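Chloroplastic group IIB intron splicing facilitator CRS2, chloroplastic (PDB 1RYB) facilitates the splicing of group IIB introns in chloroplasts, in complexes with CAF1 or CAF2, and has a peptidyl-tRNA hydrolase fold but lacks that enzyme's activity. Local coordinates at residues E86-L91 with I102-D107; V97-I102 with E135-R140; L118-G123 with R187-K192; N128-V133 with R141-L146. All blocks are in the same frame, centred on the assembly; numbering follows the deposited sequence.

Interaction 1: residues E86-L91 with I102-D107; sequences EAIGPL and ILLIYD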
loop_
_atom_site.group_PDB
_atom_site.type_symbol
_atom_site.label_atom_id
_atom_site.label_comp_id
_atom_site.label_asym_id
_atom_site.label_seq_id
_atom_site.Cartn_x
_atom_site.Cartn_y
_atom_site.Cartn_z
ATOM N N GLU A 86 -11.393 -1.684 -8.062
ATOM C CA GLU A 86 -12.707 -2.264 -7.909
ATOM C C GLU A 86 -13.036 -2.500 -6.476
ATOM O O GLU A 86 -14.197 -2.498 -6.127
ATOM C CB GLU A 86 -12.876 -3.601 -8.708
ATOM C CG GLU A 86 -12.836 -3.268 -10.214
ATOM C CD GLU A 86 -13.104 -4.429 -11.119
ATOM O OE1 GLU A 86 -12.834 -4.380 -12.274
ATOM O OE2 GLU A 86 -13.463 -5.533 -10.529
ATOM N N ALA A 87 -12.001 -2.812 -5.652
ATOM C CA ALA A 87 -12.195 -3.021 -4.228
ATOM C C ALA A 87 -12.184 -1.669 -3.456
ATOM O O ALA A 87 -13.038 -1.396 -2.598
ATOM C CB ALA A 87 -11.049 -3.870 -3.684
ATOM N N ILE A 88 -11.168 -0.794 -3.745
ATOM C CA ILE A 88 -10.981 0.412 -2.991
ATOM C C ILE A 88 -12.030 1.492 -3.221
ATOM O O ILE A 88 -12.452 2.175 -2.280
ATOM C CB ILE A 88 -9.561 0.905 -3.175
ATOM C CG1 ILE A 88 -8.596 -0.088 -2.492
ATOM C CG2 ILE A 88 -9.409 2.318 -2.600
ATOM C CD1 ILE A 88 -7.207 -0.078 -3.149
ATOM N N GLY A 89 -12.445 1.705 -4.474
ATOM C CA GLY A 89 -13.450 2.762 -4.708
ATOM C C GLY A 89 -14.675 2.595 -3.858
ATOM O O GLY A 89 -15.106 3.516 -3.202
ATOM N N PRO A 90 -15.302 1.408 -3.920
ATOM C CA PRO A 90 -16.502 1.191 -3.169
ATOM C C PRO A 90 -16.319 1.334 -1.683
ATOM O O PRO A 90 -17.264 1.736 -0.987
ATOM C CB PRO A 90 -17.092 -0.162 -3.584
ATOM C CG PRO A 90 -16.575 -0.323 -5.011
ATOM C CD PRO A 90 -15.227 0.377 -5.004
ATOM N N LEU A 91 -15.165 0.944 -1.184
ATOM C CA LEU A 91 -14.930 1.101 0.250
ATOM C C LEU A 91 -14.867 2.611 0.663
ATOM O O LEU A 91 -15.337 3.027 1.730
ATOM C CB LEU A 91 -13.590 0.406 0.651
ATOM C CG LEU A 91 -13.731 -1.134 0.712
ATOM C CD1 LEU A 91 -12.326 -1.865 0.852
ATOM C CD2 LEU A 91 -14.769 -1.538 1.821
ATOM N N ILE A 102 -7.187 8.653 1.376
ATOM C CA ILE A 102 -7.082 7.327 0.807
ATOM C C ILE A 102 -5.619 7.107 0.562
ATOM O O ILE A 102 -5.058 7.659 -0.406
ATOM C CB ILE A 102 -7.815 7.230 -0.530
ATOM C CG1 ILE A 102 -9.331 7.550 -0.329
ATOM C CG2 ILE A 102 -7.629 5.814 -1.097
ATOM C CD1 ILE A 102 -10.094 7.575 -1.633
ATOM N N LEU A 103 -4.964 6.303 1.468
ATOM C CA LEU A 103 -3.527 6.095 1.373
ATOM C C LEU A 103 -3.255 4.800 0.672
ATOM O O LEU A 103 -3.624 3.730 1.173
ATOM C CB LEU A 103 -2.893 6.107 2.780
ATOM C CG LEU A 103 -1.427 5.723 2.907
ATOM C CD1 LEU A 103 -0.548 6.744 2.155
ATOM C CD2 LEU A 103 -1.088 5.846 4.401
ATOM N N LEU A 104 -2.490 4.906 -0.455
ATOM C CA LEU A 104 -2.092 3.695 -1.162
ATOM C C LEU A 104 -0.665 3.343 -0.847
ATOM O O LEU A 104 0.214 4.181 -0.927
ATOM C CB LEU A 104 -2.218 3.770 -2.727
ATOM C CG LEU A 104 -3.548 3.306 -3.250
ATOM C CD1 LEU A 104 -3.669 1.798 -3.216
ATOM C CD2 LEU A 104 -4.716 4.005 -2.516
ATOM N N ILE A 105 -0.423 2.052 -0.565
ATOM C CA ILE A 105 0.910 1.522 -0.252
ATOM C C ILE A 105 1.265 0.431 -1.267
ATOM O O ILE A 105 0.513 -0.541 -1.388
ATOM C CB ILE A 105 0.954 1.019 1.221
ATOM C CG1 ILE A 105 0.428 2.129 2.132
ATOM C CG2 ILE A 105 2.418 0.631 1.597
ATOM C CD1 ILE A 105 0.718 1.795 3.613
ATOM N N TYR A 106 2.423 0.534 -1.940
ATOM C CA TYR A 106 2.685 -0.453 -3.024
ATOM C C TYR A 106 4.156 -0.502 -3.401
ATOM O O TYR A 106 4.932 0.307 -2.924
ATOM C CB TYR A 106 1.840 -0.020 -4.282
ATOM C CG TYR A 106 2.358 1.347 -4.815
ATOM C CD1 TYR A 106 3.349 1.405 -5.795
ATOM C CD2 TYR A 106 1.996 2.565 -4.247
ATOM C CE1 TYR A 106 3.821 2.627 -6.264
ATOM C CE2 TYR A 106 2.589 3.795 -4.578
ATOM C CZ TYR A 106 3.466 3.827 -5.658
ATOM O OH TYR A 106 4.074 5.018 -6.073
ATOM N N ASP A 107 4.522 -1.512 -4.176
ATOM C CA ASP A 107 5.949 -1.722 -4.633
ATOM C C ASP A 107 6.300 -0.749 -5.727
ATOM O O ASP A 107 5.521 -0.538 -6.655
ATOM C CB ASP A 107 6.137 -3.145 -5.180
ATOM C CG ASP A 107 5.018 -3.503 -6.109
ATOM O OD1 ASP A 107 3.811 -3.360 -5.863
ATOM O OD2 ASP A 107 5.442 -3.926 -7.237
#
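Ile88 of helix 84-94 packs against Ile102 and Leu104 of strand 102-108 in a small, wholly apolar helix-on-sheet contact in the buried core. All three residues are buried, no hydrogen bond crosses the interface, and about 103 Å² is hidden between the segments. The backbones stay well apart, with the CA atoms of Ile88 and Ile102 8.8 Å from each other, so side chains alone bridge the gap. Ile88 does this with two separate branches. Its CG1 arm lies anti to the carbonyl carbon (chi1 -68°) and sends CD1 end-on to CD1 of Leu104 at 4.0 Å, while its CG2 meets CG2 of Ile102 at 4.2 Å. Ile102 and Leu104, two positions apart on the strand, thus present methyls to the same residue of the helix. Val133 and Leu130 of helix 128-136 close the same core, touching Ile88 and Leu104 respectively. At the far end of the strand Asp107 hydrogen-bonds His35 and His127, consistent with the role inferred from relatives, stabilising the active-site histidine, although CRS2 itself has no hydrolase activity. The helix links parallel strands 70-77 and 102-108, which makes this packing part of a beta-alpha-beta crossover in the alpha/beta fold of peptidyl-tRNA hydrolases.

Interaction 2: residues V97-I102 with E135-R140; sequences VPLRHI and EHLDGR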
loop_
_atom_site.group_PDB
_atom_site.type_symbol
_atom_site.label_atom_id
_atom_site.label_comp_id
_atom_site.label_asym_id
_atom_site.label_seq_id
_atom_site.Cartn_x
_atom_site.Cartn_y
_atom_site.Cartn_z
ATOM N N VAL A 97 -14.704 8.111 3.026
ATOM C CA VAL A 97 -13.337 8.533 3.159
ATOM C C VAL A 97 -13.006 9.503 2.045
ATOM O O VAL A 97 -13.151 9.123 0.887
ATOM C CB VAL A 97 -12.435 7.296 2.968
ATOM C CG1 VAL A 97 -10.935 7.750 3.203
ATOM C CG2 VAL A 97 -12.841 6.222 3.940
ATOM N N PRO A 98 -12.583 10.707 2.346
ATOM C CA PRO A 98 -12.203 11.642 1.277
ATOM C C PRO A 98 -10.931 11.218 0.557
ATOM O O PRO A 98 -9.988 10.581 1.158
ATOM C CB PRO A 98 -11.891 12.962 1.971
ATOM C CG PRO A 98 -11.630 12.605 3.420
ATOM C CD PRO A 98 -12.329 11.280 3.666
ATOM N N LEU A 99 -10.840 11.657 -0.696
ATOM C CA LEU A 99 -9.662 11.396 -1.529
ATOM C C LEU A 99 -8.334 11.550 -0.780
ATOM O O LEU A 99 -7.474 10.733 -0.834
ATOM C CB LEU A 99 -9.650 12.338 -2.728
ATOM C CG LEU A 99 -8.591 11.955 -3.749
ATOM C CD1 LEU A 99 -8.965 10.665 -4.377
ATOM C CD2 LEU A 99 -8.541 13.002 -4.862
ATOM N N ARG A 100 -8.199 12.645 -0.112
ATOM C CA ARG A 100 -6.972 13.006 0.551
ATOM C C ARG A 100 -6.589 12.088 1.656
ATOM O O ARG A 100 -5.436 12.193 2.113
ATOM C CB ARG A 100 -7.017 14.446 1.086
ATOM C CG ARG A 100 -8.058 14.636 2.199
ATOM C CD ARG A 100 -8.192 16.097 2.692
ATOM N NE ARG A 100 -9.211 16.302 3.740
ATOM C CZ ARG A 100 -10.543 16.278 3.503
ATOM N NH1 ARG A 100 -11.486 16.465 4.468
ATOM N NH2 ARG A 100 -10.930 16.029 2.262
ATOM N N HIS A 101 -7.539 11.212 2.060
ATOM C CA HIS A 101 -7.294 10.263 3.158
ATOM C C HIS A 101 -7.281 8.820 2.689
ATOM O O HIS A 101 -7.388 7.883 3.496
ATOM C CB HIS A 101 -8.353 10.419 4.262
ATOM C CG HIS A 101 -8.153 11.631 5.072
ATOM N ND1 HIS A 101 -9.004 11.929 6.111
ATOM C CD2 HIS A 101 -7.188 12.633 4.989
ATOM C CE1 HIS A 101 -8.556 13.106 6.646
ATOM N NE2 HIS A 101 -7.460 13.538 5.965
ATOM N N ILE A 102 -7.187 8.653 1.376
ATOM C CA ILE A 102 -7.082 7.327 0.807
ATOM C C ILE A 102 -5.619 7.107 0.562
ATOM O O ILE A 102 -5.058 7.659 -0.406
ATOM C CB ILE A 102 -7.815 7.230 -0.530
ATOM C CG1 ILE A 102 -9.331 7.550 -0.329
ATOM C CG2 ILE A 102 -7.629 5.814 -1.097
ATOM C CD1 ILE A 102 -10.094 7.575 -1.633
ATOM N N GLU A 135 -8.241 5.001 -11.789
ATOM C CA GLU A 135 -9.378 4.946 -12.601
ATOM C C GLU A 135 -10.671 4.830 -11.738
ATOM O O GLU A 135 -11.638 5.506 -11.994
ATOM C CB GLU A 135 -9.214 3.767 -13.596
ATOM C CG GLU A 135 -10.540 3.106 -14.001
ATOM C CD GLU A 135 -10.365 2.040 -15.031
ATOM O OE1 GLU A 135 -11.319 1.400 -15.461
ATOM O OE2 GLU A 135 -9.090 1.916 -15.437
ATOM N N HIS A 136 -10.711 3.948 -10.713
ATOM C CA HIS A 136 -11.876 3.806 -9.861
ATOM C C HIS A 136 -12.112 4.938 -8.905
ATOM O O HIS A 136 -13.102 4.938 -8.157
ATOM C CB HIS A 136 -11.981 2.450 -9.157
ATOM C CG HIS A 136 -12.324 1.387 -10.116
ATOM N ND1 HIS A 136 -13.594 0.847 -10.173
ATOM C CD2 HIS A 136 -11.540 0.738 -11.055
ATOM C CE1 HIS A 136 -13.565 -0.103 -11.120
ATOM N NE2 HIS A 136 -12.363 -0.174 -11.693
ATOM N N LEU A 137 -11.175 5.895 -8.916
ATOM C CA LEU A 137 -11.330 7.092 -8.122
ATOM C C LEU A 137 -11.678 8.281 -9.045
ATOM O O LEU A 137 -11.216 9.428 -8.890
ATOM C CB LEU A 137 -10.108 7.422 -7.227
ATOM C CG LEU A 137 -9.848 6.359 -6.123
ATOM C CD1 LEU A 137 -8.567 6.720 -5.343
ATOM C CD2 LEU A 137 -11.014 6.223 -5.199
ATOM N N ASP A 138 -12.400 7.946 -10.095
ATOM C CA ASP A 138 -12.815 8.929 -11.059
ATOM C C ASP A 138 -11.662 9.608 -11.787
ATOM O O ASP A 138 -11.737 10.787 -12.086
ATOM C CB ASP A 138 -13.659 9.999 -10.339
ATOM C CG ASP A 138 -15.072 10.028 -10.816
ATOM O OD1 ASP A 138 -15.403 10.078 -12.017
ATOM O OD2 ASP A 138 -15.913 9.912 -9.818
ATOM N N GLY A 139 -10.553 8.917 -11.954
ATOM C CA GLY A 139 -9.364 9.526 -12.590
ATOM C C GLY A 139 -8.578 10.426 -11.630
ATOM O O GLY A 139 -7.510 10.870 -11.927
ATOM N N ARG A 140 -9.117 10.697 -10.442
ATOM C CA ARG A 140 -8.400 11.526 -9.508
ATOM C C ARG A 140 -7.067 10.945 -9.011
ATOM O O ARG A 140 -6.946 9.794 -8.666
ATOM C CB ARG A 140 -9.280 11.875 -8.341
ATOM C CG ARG A 140 -10.580 12.480 -8.822
ATOM C CD ARG A 140 -11.496 12.960 -7.710
ATOM N NE ARG A 140 -12.199 11.875 -7.011
ATOM C CZ ARG A 140 -12.975 12.067 -5.931
ATOM N NH1 ARG A 140 -13.596 11.028 -5.325
ATOM N NH2 ARG A 140 -13.144 13.337 -5.465
#
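Leu99, in a short 3-10 turn, faces Leu137 at the start of a type I' turn (Leu137 to Arg140), their CA atoms 8.0 Å apart. The second segment holds a Schellman motif that ends helix 128-136, with Asp138 at positive phi (63°) as its C' residue. The contact therefore joins the loop leading into strand 102-108 to the C-terminal end of that helix. Both methyls of Leu99 are engaged: CD1 lies 4.1 Å from CD1 of Leu137, and CD2 rests 3.7 Å from CB of Arg140. With CG opposite the backbone N (chi1 -170°), the leucine fork is carried out between these two partners, and its CD1 also lies over the rim of one guanidinium face of Arg140. Deeper in, Ile102 CD1 meets CD2 of Leu137 end to end at 3.9 Å. Putting an alanine at Leu99 removes both of its methyls and would probably leave Leu137 CD1 and the aliphatic part of Arg140 without their cover on this side. Arg140 itself is tied to its own turn: its NE (3.2 Å, 151° at the hydrogen) and its backbone N (2.9 Å) bond to Leu137 O from opposite faces of the carbonyl plane.

Interaction 3: residues L118-G123 with R187-K192; sequences LQKKGG and RTLVLK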
loop_
_atom_site.group_PDB
_atom_site.type_symbol
_atom_site.label_atom_id
_atom_site.label_comp_id
_atom_site.label_asym_id
_atom_site.label_seq_id
_atom_site.Cartn_x
_atom_site.Cartn_y
_atom_site.Cartn_z
ATOM N N LEU A 118 7.165 9.188 0.195
ATOM C CA LEU A 118 5.775 9.539 0.374
ATOM C C LEU A 118 5.417 10.620 -0.582
ATOM O O LEU A 118 6.082 11.620 -0.570
ATOM C CB LEU A 118 5.601 10.077 1.809
ATOM C CG LEU A 118 4.264 10.767 1.926
ATOM C CD1 LEU A 118 3.142 9.714 1.845
ATOM C CD2 LEU A 118 4.183 11.495 3.265
ATOM N N GLN A 119 4.335 10.478 -1.341
ATOM C CA GLN A 119 3.852 11.518 -2.263
ATOM C C GLN A 119 2.405 11.812 -2.018
ATOM O O GLN A 119 1.712 10.940 -1.617
ATOM C CB GLN A 119 3.978 11.210 -3.757
ATOM C CG GLN A 119 5.434 11.059 -4.185
ATOM C CD GLN A 119 5.566 10.348 -5.509
ATOM O OE1 GLN A 119 5.865 10.959 -6.555
ATOM N NE2 GLN A 119 5.238 9.069 -5.491
ATOM N N LYS A 120 1.920 13.030 -2.367
ATOM C CA LYS A 120 0.514 13.380 -2.114
ATOM C C LYS A 120 -0.318 13.364 -3.350
ATOM O O LYS A 120 -1.543 13.564 -3.359
ATOM C CB LYS A 120 0.400 14.679 -1.357
ATOM C CG LYS A 120 1.369 14.705 -0.195
ATOM C CD LYS A 120 0.681 14.486 1.139
ATOM C CE LYS A 120 1.463 15.141 2.262
ATOM N NZ LYS A 120 0.606 15.891 3.194
ATOM N N LYS A 121 0.332 13.060 -4.389
ATOM C CA LYS A 121 -0.362 12.923 -5.627
ATOM C C LYS A 121 0.573 12.319 -6.627
ATOM O O LYS A 121 1.710 12.016 -6.267
ATOM C CB LYS A 121 -0.899 14.221 -6.081
ATOM C CG LYS A 121 0.211 15.228 -6.358
ATOM C CD LYS A 121 -0.373 16.574 -6.751
ATOM C CE LYS A 121 0.670 17.652 -6.841
ATOM N NZ LYS A 121 1.894 17.158 -7.491
ATOM N N GLY A 122 0.112 12.102 -7.853
ATOM C CA GLY A 122 1.002 11.578 -8.892
ATOM C C GLY A 122 0.308 10.600 -9.845
ATOM O O GLY A 122 -0.797 10.146 -9.578
ATOM N N GLY A 123 0.966 10.288 -10.940
ATOM C CA GLY A 123 0.441 9.244 -11.837
ATOM C C GLY A 123 0.724 7.842 -11.204
ATOM O O GLY A 123 1.118 7.768 -10.043
ATOM N N ARG A 187 1.824 6.498 10.599
ATOM C CA ARG A 187 1.206 7.105 11.773
ATOM C C ARG A 187 1.318 8.570 11.766
ATOM O O ARG A 187 0.427 9.311 12.114
ATOM C CB ARG A 187 1.907 6.660 12.999
ATOM C CG ARG A 187 1.505 5.307 13.427
ATOM C CD ARG A 187 1.951 5.028 14.858
ATOM N NE ARG A 187 1.665 6.122 15.786
ATOM C CZ ARG A 187 0.647 6.078 16.668
ATOM N NH1 ARG A 187 0.370 7.070 17.539
ATOM N NH2 ARG A 187 -0.138 5.019 16.649
ATOM N N THR A 188 2.519 9.046 11.467
ATOM C CA THR A 188 2.746 10.514 11.427
ATOM C C THR A 188 1.936 11.185 10.350
ATOM O O THR A 188 1.288 12.204 10.587
ATOM C CB THR A 188 4.241 10.856 11.217
ATOM O OG1 THR A 188 4.949 10.324 12.335
ATOM C CG2 THR A 188 4.412 12.414 11.149
ATOM N N LEU A 189 1.938 10.629 9.150
ATOM C CA LEU A 189 1.088 11.216 8.136
ATOM C C LEU A 189 -0.343 11.310 8.574
ATOM O O LEU A 189 -1.004 12.303 8.346
ATOM C CB LEU A 189 1.190 10.386 6.812
ATOM C CG LEU A 189 0.156 10.729 5.746
ATOM C CD1 LEU A 189 0.510 12.057 5.102
ATOM C CD2 LEU A 189 0.142 9.636 4.705
ATOM N N VAL A 190 -0.884 10.222 9.082
ATOM C CA VAL A 190 -2.290 10.176 9.513
ATOM C C VAL A 190 -2.589 11.136 10.654
ATOM O O VAL A 190 -3.561 11.859 10.590
ATOM C CB VAL A 190 -2.620 8.774 9.919
ATOM C CG1 VAL A 190 -4.012 8.727 10.585
ATOM C CG2 VAL A 190 -2.532 7.900 8.646
ATOM N N LEU A 191 -1.721 11.203 11.687
ATOM C CA LEU A 191 -1.937 12.159 12.800
ATOM C C LEU A 191 -1.742 13.672 12.517
ATOM O O LEU A 191 -2.424 14.553 13.081
ATOM C CB LEU A 191 -1.118 11.730 14.023
ATOM C CG LEU A 191 -1.447 10.325 14.460
ATOM C CD1 LEU A 191 -0.538 9.850 15.591
ATOM C CD2 LEU A 191 -2.905 10.297 14.909
ATOM N N LYS A 192 -0.774 14.015 11.683
ATOM C CA LYS A 192 -0.436 15.399 11.440
ATOM C C LYS A 192 -1.523 16.267 10.892
ATOM O O LYS A 192 -1.471 17.499 11.064
ATOM C CB LYS A 192 0.906 15.641 10.726
ATOM C CG LYS A 192 0.893 15.274 9.245
ATOM C CD LYS A 192 2.173 15.668 8.455
ATOM C CE LYS A 192 2.031 15.365 6.958
ATOM N NZ LYS A 192 1.009 16.216 6.297
#
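Apolar contact comes from Leu118 and Leu189, which meet by both branches. CD1 of Leu118 lies 4.1 Å from CD2 of Leu189, and CD2 of Leu118 lies at the same 4.1 Å from CD1 of Leu189, so the two forks cross at a slant and each methyl finds a mate. Both side chains have CG opposite the backbone N (chi1 166° in Leu118, 169° in Leu189), which carries the forks out into the space between backbones whose nearest CA atoms are 9.2 Å apart. The pair sets the last turns of helix 169-192 against strand 116-119, an outermost strand of the mixed sheet in this peptidyl-tRNA hydrolase fold. Around it, Trp18 of strand 18-22 touches Leu189, and Phe201 from near the C-terminus touches Leu118 and both lysines of the contact. The charged component is of a different character. Lys120 and Lys192 reach toward each other until their NZ atoms stand 3.1 Å apart; the two amines are both donors and make no hydrogen bond. So close an approach of like charges is probably unfavourable if both are protonated, and, with Lys192 exposed, the exact placing of these chain ends may be doubtful. Lys120 arrives there through a chain bent at chi2 (-105°) and chi4, and its NZ also passes 4.3 Å from Leu189 CD1.

Interaction 4: residues N128-V133 with R141-L146; sequences NGLQNV and REFPRL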
loop_
_atom_site.group_PDB
_atom_site.type_symbol
_atom_site.label_atom_id
_atom_site.label_comp_id
_atom_site.label_asym_id
_atom_site.label_seq_id
_atom_site.Cartn_x
_atom_site.Cartn_y
_atom_site.Cartn_z
ATOM N N ASN A 128 0.190 -1.458 -12.390
ATOM C CA ASN A 128 -1.158 -1.848 -12.761
ATOM C C ASN A 128 -2.190 -1.624 -11.677
ATOM O O ASN A 128 -3.360 -1.278 -11.973
ATOM C CB ASN A 128 -1.169 -3.336 -13.156
ATOM C CG ASN A 128 -0.590 -3.506 -14.533
ATOM O OD1 ASN A 128 -0.092 -2.541 -15.132
ATOM N ND2 ASN A 128 -0.658 -4.735 -15.051
ATOM N N GLY A 129 -1.775 -1.879 -10.422
ATOM C CA GLY A 129 -2.684 -1.739 -9.342
ATOM C C GLY A 129 -2.987 -0.278 -9.117
ATOM O O GLY A 129 -4.118 0.128 -8.869
ATOM N N LEU A 130 -1.981 0.518 -9.072
ATOM C CA LEU A 130 -2.204 1.962 -8.869
ATOM C C LEU A 130 -3.011 2.547 -10.033
ATOM O O LEU A 130 -3.906 3.346 -9.847
ATOM C CB LEU A 130 -0.848 2.672 -8.732
ATOM C CG LEU A 130 -0.844 4.002 -8.073
ATOM C CD1 LEU A 130 -1.677 3.974 -6.777
ATOM C CD2 LEU A 130 0.664 4.165 -7.723
ATOM N N GLN A 131 -2.725 2.060 -11.216
ATOM C CA GLN A 131 -3.466 2.540 -12.332
ATOM C C GLN A 131 -4.949 2.239 -12.170
ATOM O O GLN A 131 -5.790 3.077 -12.412
ATOM C CB GLN A 131 -2.915 1.899 -13.610
ATOM C CG GLN A 131 -3.758 2.365 -14.812
ATOM C CD GLN A 131 -3.345 1.682 -16.095
ATOM O OE1 GLN A 131 -2.570 0.688 -16.085
ATOM N NE2 GLN A 131 -3.875 2.183 -17.210
ATOM N N ASN A 132 -5.302 1.009 -11.811
ATOM C CA ASN A 132 -6.698 0.684 -11.611
ATOM C C ASN A 132 -7.339 1.478 -10.473
ATOM O O ASN A 132 -8.530 1.794 -10.534
ATOM C CB ASN A 132 -6.880 -0.836 -11.339
ATOM C CG ASN A 132 -8.318 -1.281 -11.414
ATOM O OD1 ASN A 132 -8.943 -1.621 -10.399
ATOM N ND2 ASN A 132 -8.903 -1.199 -12.622
ATOM N N VAL A 133 -6.568 1.805 -9.399
ATOM C CA VAL A 133 -7.162 2.614 -8.286
ATOM C C VAL A 133 -7.531 3.981 -8.792
ATOM O O VAL A 133 -8.564 4.500 -8.517
ATOM C CB VAL A 133 -6.214 2.750 -7.077
ATOM C CG1 VAL A 133 -6.742 3.754 -6.048
ATOM C CG2 VAL A 133 -5.913 1.364 -6.441
ATOM N N ARG A 141 -6.095 11.786 -8.892
ATOM C CA ARG A 141 -4.767 11.379 -8.500
ATOM C C ARG A 141 -4.282 11.993 -7.217
ATOM O O ARG A 141 -3.235 11.641 -6.747
ATOM C CB ARG A 141 -3.766 11.772 -9.561
ATOM C CG ARG A 141 -4.060 10.967 -10.817
ATOM C CD ARG A 141 -2.995 11.126 -11.923
ATOM N NE ARG A 141 -2.793 12.497 -12.398
ATOM C CZ ARG A 141 -3.546 13.126 -13.319
ATOM N NH1 ARG A 141 -4.581 12.538 -13.912
ATOM N NH2 ARG A 141 -3.242 14.378 -13.641
ATOM N N GLU A 142 -5.038 12.896 -6.656
ATOM C CA GLU A 142 -4.585 13.586 -5.493
ATOM C C GLU A 142 -4.793 12.850 -4.179
ATOM O O GLU A 142 -5.346 13.411 -3.194
ATOM C CB GLU A 142 -5.101 15.054 -5.411
ATOM C CG GLU A 142 -4.870 15.906 -6.704
ATOM C CD GLU A 142 -5.562 15.402 -7.973
ATOM O OE1 GLU A 142 -5.043 15.489 -9.080
ATOM O OE2 GLU A 142 -6.800 14.930 -7.791
ATOM N N PHE A 143 -4.366 11.623 -4.180
ATOM C CA PHE A 143 -4.411 10.851 -2.967
ATOM C C PHE A 143 -2.970 10.524 -2.549
ATOM O O PHE A 143 -2.107 10.359 -3.374
ATOM C CB PHE A 143 -5.325 9.594 -3.073
ATOM C CG PHE A 143 -4.945 8.653 -4.174
ATOM C CD1 PHE A 143 -4.023 7.627 -3.959
ATOM C CD2 PHE A 143 -5.486 8.819 -5.450
ATOM C CE1 PHE A 143 -3.649 6.753 -4.979
ATOM C CE2 PHE A 143 -5.110 7.965 -6.487
ATOM C CZ PHE A 143 -4.186 6.942 -6.250
ATOM N N PRO A 144 -2.712 10.404 -1.277
ATOM C CA PRO A 144 -1.375 10.081 -0.845
ATOM C C PRO A 144 -0.949 8.606 -1.121
ATOM O O PRO A 144 -1.757 7.701 -1.077
ATOM C CB PRO A 144 -1.373 10.288 0.664
ATOM C CG PRO A 144 -2.832 10.213 1.046
ATOM C CD PRO A 144 -3.633 10.618 -0.151
ATOM N N ARG A 145 0.375 8.433 -1.333
ATOM C CA ARG A 145 0.966 7.142 -1.603
ATOM C C ARG A 145 2.206 6.992 -0.868
ATOM O O ARG A 145 3.066 7.871 -0.896
ATOM C CB ARG A 145 1.425 6.990 -3.051
ATOM C CG ARG A 145 0.439 7.379 -4.101
ATOM C CD ARG A 145 0.550 8.834 -4.435
ATOM N NE ARG A 145 -0.564 9.193 -5.311
ATOM C CZ ARG A 145 -0.555 8.977 -6.598
ATOM N NH1 ARG A 145 0.512 8.424 -7.200
ATOM N NH2 ARG A 145 -1.619 9.340 -7.318
ATOM N N LEU A 146 2.446 5.769 -0.393
ATOM C CA LEU A 146 3.727 5.421 0.190
ATOM C C LEU A 146 4.316 4.358 -0.714
ATOM O O LEU A 146 3.800 3.221 -0.817
ATOM C CB LEU A 146 3.612 4.853 1.612
ATOM C CG LEU A 146 4.943 4.432 2.229
ATOM C CD1 LEU A 146 5.821 5.645 2.567
ATOM C CD2 LEU A 146 4.658 3.623 3.489
#
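Arg145 NE donates to Phe143 O at 2.7 Å, with 146° at the hydrogen and the oxygen in the guanidinium plane; the donor stands nearly in line with the carbonyl bond. This residue opens strand 145-149, and the bond spans two residues of the segment that leads from helix 128-136 into the sheet of the alpha/beta fold. A second bond, from Arg145 NH2 to Arg141 O at 2.9 Å, uses a lone pair in the carbonyl plane, although that oxygen is tilted from the guanidinium plane. Two carbonyls of the turn are thus held by one arginine, whose NH1 also bonds to Gly123 O in the loop after strand 116-119. Between Arg141 and Phe143, Glu142 is the centre of an inverse gamma turn. The same NH2 of Arg145 stands over one face of the Phe143 ring, toward its rim. CG of Phe143 sits between the backbone N and the carbonyl carbon (chi1 57°), and the ring is directed at the helix. There Leu130 CD1 meets the ring edge in its plane, 3.9 Å from CE1, while Val133 CG1 approaches CZ at 4.1 Å. Asn128, which begins this helix and probably binds tRNA as in relatives, hydrogen-bonds Asn82, another such position. The other methyl of Leu130, CD2, lies obliquely 4.3 Å from Arg145 NH1.

The four contacts lie within one peptidyl-tRNA hydrolase fold, around its mixed sheet. Interactions 1, 2 and 4 are close together, with centres 7 to 8 Å apart; interaction 3 stands 12 to 14 Å from each. Interactions 1 and 2 share Ile102 and cross along the chain, while interactions 2 and 4 both use helix 128-136. Strand 102-108 neighbours strand 145-149, joined by the probable bond of Leu104 O to Leu146 N (2.8 Å), and strand 116-119 follows. Interaction 4 falls in sequence between the two segments of interaction 3. Helices 84-94 and 128-136, touching through Ile88 and Val133, share a core beside the active-site region; helix 169-192, spanning several strands, meets outermost strand 116-119.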